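Local coordinates for DUF1818 domain-containing protein (PDB 2IT9) that is of unknown function but may bind DNA, and pairs two four-stranded antiparallel sheets with two helices, at residues W10-D15 with V115-S120. Residues are numbered along the deposited sequence; the frame is centred on the assembly and turned at random. Where two conformers were deposited one is given.
Sequences WRIIFD and VNAMRS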
ATOM      1  N   TRP A  10      -2.345  10.201   5.370  1.00 33.15           N
ATOM      2  CA  TRP A  10      -1.563  10.349   4.164  1.00 32.90           C
ATOM      3  C   TRP A  10      -0.181  11.033   4.334  1.00 30.53           C
ATOM      4  O   TRP A  10       0.076  11.804   5.248  1.00 31.03           O
ATOM      5  CB  TRP A  10      -2.367  11.205   3.153  1.00 32.09           C
ATOM      6  CG  TRP A  10      -2.520  12.636   3.614  1.00 30.05           C
ATOM      7  CD1 TRP A  10      -3.443  13.139   4.464  1.00 30.04           C
ATOM      8  CD2 TRP A  10      -1.679  13.716   3.255  1.00 30.76           C
ATOM      9  NE1 TRP A  10      -3.242  14.474   4.651  1.00 33.20           N
ATOM     10  CE2 TRP A  10      -2.139  14.856   3.950  1.00 33.30           C
ATOM     11  CE3 TRP A  10      -0.578  13.837   2.412  1.00 34.01           C
ATOM     12  CZ2 TRP A  10      -1.556  16.099   3.806  1.00 34.05           C
ATOM     13  CZ3 TRP A  10       0.030  15.094   2.313  1.00 32.45           C
ATOM     14  CH2 TRP A  10      -0.471  16.183   2.968  1.00 34.95           C
ATOM     15  N   ARG A  11       0.652  10.774   3.337  1.00 31.47           N
ATOM     16  CA  ARG A  11       1.921  11.443   3.206  1.00 33.67           C
ATOM     17  C   ARG A  11       2.442  11.377   1.756  1.00 28.25           C
ATOM     18  O   ARG A  11       2.096  10.450   0.972  1.00 32.40           O
ATOM     19  CB  ARG A  11       2.951  10.888   4.198  1.00 34.24           C
ATOM     20  CG  ARG A  11       3.303   9.440   3.913  1.00 36.23           C
ATOM     21  CD  ARG A  11       4.232   8.909   4.982  1.00 37.23           C
ATOM     22  NE  ARG A  11       4.247   7.441   4.890  1.00 43.64           N
ATOM     23  CZ  ARG A  11       5.312   6.689   5.151  1.00 45.34           C
ATOM     24  NH1 ARG A  11       6.497   7.239   5.446  1.00 40.65           N
ATOM     25  NH2 ARG A  11       5.212   5.373   5.075  1.00 40.50           N
ATOM     26  N   ILE A  12       3.289  12.341   1.418  1.00 30.76           N
ATOM     27  CA  ILE A  12       3.992  12.425   0.153  1.00 29.53           C
ATOM     28  C   ILE A  12       5.410  12.875   0.486  1.00 32.27           C
ATOM     29  O   ILE A  12       5.574  13.820   1.235  1.00 31.55           O
ATOM     30  CB  ILE A  12       3.383  13.441  -0.788  1.00 30.58           C
ATOM     31  CG1 ILE A  12       1.907  13.137  -1.001  1.00 35.01           C
ATOM     32  CG2 ILE A  12       4.112  13.468  -2.098  1.00 33.56           C
ATOM     33  CD1 ILE A  12       1.323  14.051  -2.003  1.00 37.26           C
ATOM     34  N   ILE A  13       6.415  12.188  -0.055  1.00 32.47           N
ATOM     35  CA  ILE A  13       7.783  12.507   0.252  1.00 32.96           C
ATOM     36  C   ILE A  13       8.630  12.513  -1.009  1.00 34.08           C
ATOM     37  O   ILE A  13       8.515  11.603  -1.822  1.00 36.62           O
ATOM     38  CB  ILE A  13       8.468  11.504   1.273  1.00 32.53           C
ATOM     39  CG1 ILE A  13       7.593  11.246   2.497  1.00 34.79           C
ATOM     40  CG2 ILE A  13       9.946  12.037   1.627  1.00 35.14           C
ATOM     41  CD1 ILE A  13       8.090  10.224   3.443  1.00 36.69           C
ATOM     42  N   PHE A  14       9.416  13.564  -1.188  1.00 31.93           N
ATOM     43  CA  PHE A  14      10.373  13.615  -2.288  0.50 31.37           C
ATOM     44  C   PHE A  14      11.770  13.591  -1.669  1.00 31.93           C
ATOM     45  O   PHE A  14      12.062  14.361  -0.729  1.00 31.75           O
ATOM     46  CB  PHE A  14      10.206  14.866  -3.138  0.50 31.46           C
ATOM     47  CG  PHE A  14      11.281  15.026  -4.174  0.50 27.55           C
ATOM     48  CD1 PHE A  14      11.351  14.143  -5.252  0.50 33.85           C
ATOM     49  CD2 PHE A  14      12.218  16.054  -4.097  0.50 34.34           C
ATOM     50  CE1 PHE A  14      12.344  14.278  -6.212  0.50 24.98           C
ATOM     51  CE2 PHE A  14      13.201  16.189  -5.060  0.50 28.86           C
ATOM     52  CZ  PHE A  14      13.253  15.297  -6.124  0.50 31.92           C
ATOM     53  N   ASP A  15      12.632  12.721  -2.194  1.00 32.29           N
ATOM     54  CA  ASP A  15      14.004  12.563  -1.732  1.00 32.73           C
ATOM     55  C   ASP A  15      14.923  12.798  -2.943  1.00 34.51           C
ATOM     56  O   ASP A  15      15.046  11.939  -3.818  1.00 32.71           O
ATOM     57  CB  ASP A  15      14.200  11.183  -1.120  1.00 34.29           C
ATOM     58  CG  ASP A  15      15.610  10.961  -0.621  1.00 37.16           C
ATOM     59  OD1 ASP A  15      16.501  11.813  -0.818  1.00 35.98           O
ATOM     60  OD2 ASP A  15      15.838   9.916   0.011  1.00 37.54           O
ATOM     61  N   VAL A 115      -4.669  16.027  -2.495  1.00 33.33           N
ATOM     62  CA  VAL A 115      -4.714  16.872  -3.692  1.00 33.71           C
ATOM     63  C   VAL A 115      -4.034  18.184  -3.419  1.00 33.88           C
ATOM     64  O   VAL A 115      -3.214  18.637  -4.220  1.00 36.59           O
ATOM     65  CB  VAL A 115      -6.176  17.071  -4.209  1.00 34.57           C
ATOM     66  CG1 VAL A 115      -6.256  18.216  -5.192  1.00 42.55           C
ATOM     67  CG2 VAL A 115      -6.673  15.765  -4.853  1.00 39.28           C
ATOM     68  N   ASN A 116      -4.387  18.816  -2.303  1.00 33.54           N
ATOM     69  CA  ASN A 116      -3.768  20.069  -1.934  1.00 35.06           C
ATOM     70  C   ASN A 116      -2.240  19.965  -1.860  1.00 35.88           C
ATOM     71  O   ASN A 116      -1.535  20.892  -2.310  1.00 37.01           O
ATOM     72  CB  ASN A 116      -4.371  20.584  -0.618  1.00 34.87           C
ATOM     73  CG  ASN A 116      -5.825  21.075  -0.784  1.00 44.09           C
ATOM     74  OD1 ASN A 116      -6.289  21.356  -1.903  1.00 52.63           O
ATOM     75  ND2 ASN A 116      -6.532  21.219   0.341  1.00 53.48           N
ATOM     76  N   ALA A 117      -1.738  18.852  -1.304  1.00 33.78           N
ATOM     77  CA  ALA A 117      -0.278  18.614  -1.199  1.00 35.54           C
ATOM     78  C   ALA A 117       0.329  18.430  -2.579  1.00 34.74           C
ATOM     79  O   ALA A 117       1.404  18.924  -2.836  1.00 34.80           O
ATOM     80  CB  ALA A 117       0.022  17.385  -0.328  1.00 37.73           C
HETATM   81  N   MSE A 118      -0.338  17.683  -3.459  1.00 34.54           N
HETATM   82  CA  MSE A 118       0.152  17.469  -4.817  1.00 37.41           C
HETATM   83  C   MSE A 118       0.296  18.760  -5.543  1.00 38.98           C
HETATM   84  O   MSE A 118       1.309  18.970  -6.216  1.00 39.38           O
HETATM   85  CB  MSE A 118      -0.799  16.566  -5.611  1.00 35.25           C
HETATM   86  CG  MSE A 118      -0.741  15.169  -5.163  1.00 38.93           C
HETATM   87 SE   MSE A 118      -1.974  14.068  -6.194  0.75 42.71          SE
HETATM   88  CE  MSE A 118      -1.398  12.379  -5.580  1.00 41.99           C
ATOM     89  N   ARG A 119      -0.708  19.623  -5.426  1.00 37.51           N
ATOM     90  CA  ARG A 119      -0.673  20.914  -6.098  1.00 41.81           C
ATOM     91  C   ARG A 119       0.435  21.863  -5.619  1.00 42.63           C
ATOM     92  O   ARG A 119       0.875  22.720  -6.381  1.00 40.88           O
ATOM     93  CB  ARG A 119      -2.001  21.647  -5.907  1.00 40.99           C
ATOM     94  CG  ARG A 119      -3.193  21.061  -6.609  1.00 42.27           C
ATOM     95  CD  ARG A 119      -4.364  22.082  -6.623  1.00 50.09           C
ATOM     96  NE  ARG A 119      -5.495  21.595  -7.425  1.00 61.84           N
ATOM     97  CZ  ARG A 119      -6.692  21.203  -6.970  1.00 64.90           C
ATOM     98  NH1 ARG A 119      -7.005  21.267  -5.673  1.00 67.48           N
ATOM     99  NH2 ARG A 119      -7.619  20.779  -7.843  1.00 61.63           N
ATOM    100  N   SER A 120       0.862  21.735  -4.367  1.00 42.29           N
ATOM    101  CA  SER A 120       1.834  22.644  -3.791  1.00 45.57           C
ATOM    102  C   SER A 120       3.208  22.067  -3.480  1.00 47.49           C
ATOM    103  O   SER A 120       3.964  22.719  -2.769  1.00 47.62           O
ATOM    104  CB  SER A 120       1.263  23.171  -2.478  1.00 44.10           C
ATOM    105  OG  SER A 120       1.131  22.108  -1.553  1.00 45.74           O
TER
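Trp10 and Ile12, two residues apart on one face of strand 10-15, both come down on the methyl of Ala117 in helix 110-120. The strand belongs to an antiparallel four-stranded sheet, between strands 2-7 and 23-26, and the contact is a worked example of alpha/beta packing: the segment axes run nearly parallel, 16° apart, and 9.3 Å from each other at their closest. Ala117, whose side chain is a single methyl, faces the strand where the two backbones come nearest, the CA atoms of Ile12 and Ala117 being 7.6 Å apart.

Ile12 shows how reach is divided along a branched side chain. The bond from CA to CB is directed toward the helix, and at CB the side chain splits; CG1, the branch that carries the contact, lies anti to the carbonyl carbon (chi1 -55°). With chi2 extended, at -175°, the terminal CD1 touches two helix residues at once, 4.0 Å from Ala117 CB and 3.9 Å from Met118 CG. Met118, a selenomethionine, is itself extended beyond CG and crosses the isoleucine at about a right angle. Ile12 also touches Trp39 of helix 36-56, so that this one side chain joins the sheet to both helices.

Trp10 makes the second contact with Ala117. The Trp10 side chain also touches Val110, Asn113 and Val114, earlier on helix 110-120. No hydrogen bond links the two segments; what remains is apolar packing, at its tightest where the tryptophan's six-membered ring approaches Ala117 obliquely, with CZ3 and CH2 each 3.5 Å from CB.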